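Local atomic coordinates of imidazoleglycerol-phosphate dehydratase (Staphylococcus aureus subsp. aureus, PDB entry 2AE8), a protein that catalyses the manganese-dependent dehydration of imidazoleglycerol phosphate to imidazoleacetol phosphate, the sixth step of histidine biosynthesis. Residues I99-G102 with Q103-E107. Numbering follows the deposited sequence.
Sequences IVIG and QLLLE
The carbonyls of Ile-99, Val-100, Ile-101 and Gly-102 accept, in turn, the amide N-H groups of Gln-103, Leu-104, Leu-105 and Leu-106 in four successive i to i+4 hydrogen bonds of a regular α-helix, the bond from Leu-104 N to Val-100 O measuring 2.9 Å. In three pairs, partners four residues apart lie side by side and point the same way. Val-100 turns CG1 anti to its own N (chi1 172°), which lays this methyl beside Leu-104 CD1 at 3.8 Å, while Leu-104 CG lies 3.2 Å from Val-100 O. Ile-101 and Leu-105 form a looser pair, with 4.1 Å between Ile-101 CG2 and Leu-105 CD1. Gln-103 stretches back along Ile-99, its amide passing the CG2 methyl with NE2 3.8 Å from Ile-99 CG2; its OE1 takes a weak hydrogen bond from Lys-34 NZ. Val-100 and Leu-104 press on Ile-45 of strand 43-48, whereas Leu-105 touches Ile-47 of the same strand and Val-168 of helix 159-171. Helix 90-111 thus packs on a four-stranded mixed sheet and also meets helix 159-171 within the beta-alpha-beta sandwich, a fold built by duplication of a half-domain; one turn before Ile-99, it carries the metal ligand Glu-95.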
loop_
_atom_site.group_PDB
_atom_site.type_symbol
_atom_site.label_atom_id
_atom_site.label_comp_id
_atom_site.label_asym_id
_atom_site.label_seq_id
_atom_site.Cartn_x
_atom_site.Cartn_y
_atom_site.Cartn_z
ATOM N N ILE B 99 -35.192 -5.724 -32.911
ATOM C CA ILE B 99 -36.511 -5.906 -32.312
ATOM C C ILE B 99 -37.412 -6.812 -33.214
ATOM O O ILE B 99 -38.032 -7.771 -32.737
ATOM C CB ILE B 99 -37.184 -4.545 -32.080
ATOM C CG1 ILE B 99 -36.557 -3.811 -30.880
ATOM C CG2 ILE B 99 -38.718 -4.700 -31.911
ATOM C CD1 ILE B 99 -37.021 -2.346 -30.745
ATOM N N VAL B 100 -37.434 -6.515 -34.509
ATOM C CA VAL B 100 -38.268 -7.267 -35.466
ATOM C C VAL B 100 -37.802 -8.699 -35.609
ATOM O O VAL B 100 -38.626 -9.617 -35.606
ATOM C CB VAL B 100 -38.325 -6.569 -36.837
ATOM C CG1 VAL B 100 -39.037 -7.466 -37.901
ATOM C CG2 VAL B 100 -39.034 -5.225 -36.705
ATOM N N ILE B 101 -36.489 -8.900 -35.724
ATOM C CA ILE B 101 -35.931 -10.248 -35.772
ATOM C C ILE B 101 -36.297 -11.019 -34.512
ATOM O O ILE B 101 -36.684 -12.175 -34.600
ATOM C CB ILE B 101 -34.405 -10.262 -36.029
ATOM C CG1 ILE B 101 -34.105 -9.759 -37.448
ATOM C CG2 ILE B 101 -33.839 -11.661 -35.854
ATOM C CD1 ILE B 101 -32.635 -9.596 -37.760
ATOM N N GLY B 102 -36.194 -10.385 -33.343
ATOM C CA GLY B 102 -36.578 -11.049 -32.094
ATOM C C GLY B 102 -38.050 -11.456 -32.097
ATOM O O GLY B 102 -38.391 -12.575 -31.701
ATOM N N GLN B 103 -38.911 -10.542 -32.546
ATOM C CA GLN B 103 -40.359 -10.770 -32.593
ATOM C C GLN B 103 -40.722 -11.898 -33.572
ATOM O O GLN B 103 -41.561 -12.753 -33.266
ATOM C CB GLN B 103 -41.096 -9.479 -32.980
ATOM C CG GLN B 103 -41.212 -8.468 -31.833
ATOM C CD GLN B 103 -41.722 -7.104 -32.278
ATOM O OE1 GLN B 103 -41.730 -6.773 -33.466
ATOM N NE2 GLN B 103 -42.118 -6.299 -31.320
ATOM N N LEU B 104 -40.078 -11.910 -34.734
ATOM C CA LEU B 104 -40.314 -12.972 -35.719
ATOM C C LEU B 104 -39.797 -14.306 -35.213
ATOM O O LEU B 104 -40.436 -15.354 -35.413
ATOM C CB LEU B 104 -39.697 -12.609 -37.071
ATOM C CG LEU B 104 -40.328 -11.382 -37.732
ATOM C CD1 LEU B 104 -39.533 -11.024 -38.987
ATOM C CD2 LEU B 104 -41.842 -11.586 -38.043
ATOM N N LEU B 105 -38.660 -14.277 -34.510
ATOM C CA LEU B 105 -38.136 -15.501 -33.908
ATOM C C LEU B 105 -39.128 -16.083 -32.916
ATOM O O LEU B 105 -39.325 -17.301 -32.871
ATOM C CB LEU B 105 -36.766 -15.281 -33.244
ATOM C CG LEU B 105 -35.549 -15.236 -34.174
ATOM C CD1 LEU B 105 -34.238 -14.918 -33.378
ATOM C CD2 LEU B 105 -35.418 -16.546 -34.926
ATOM N N LEU B 106 -39.749 -15.214 -32.123
ATOM C CA LEU B 106 -40.723 -15.678 -31.135
ATOM C C LEU B 106 -41.893 -16.363 -31.858
ATOM O O LEU B 106 -42.306 -17.455 -31.475
ATOM C CB LEU B 106 -41.215 -14.536 -30.244
ATOM C CG LEU B 106 -42.236 -14.930 -29.163
ATOM C CD1 LEU B 106 -41.754 -16.103 -28.275
ATOM C CD2 LEU B 106 -42.630 -13.742 -28.314
ATOM N N GLU B 107 -42.382 -15.742 -32.928
ATOM C CA GLU B 107 -43.440 -16.364 -33.742
ATOM C C GLU B 107 -43.032 -17.736 -34.232
ATOM O O GLU B 107 -43.776 -18.699 -34.061
ATOM C CB GLU B 107 -43.855 -15.452 -34.901
ATOM C CG GLU B 107 -44.617 -14.226 -34.416
ATOM C CD GLU B 107 -45.571 -14.552 -33.264
ATOM O OE1 GLU B 107 -46.416 -15.471 -33.423
ATOM O OE2 GLU B 107 -45.473 -13.895 -32.196
#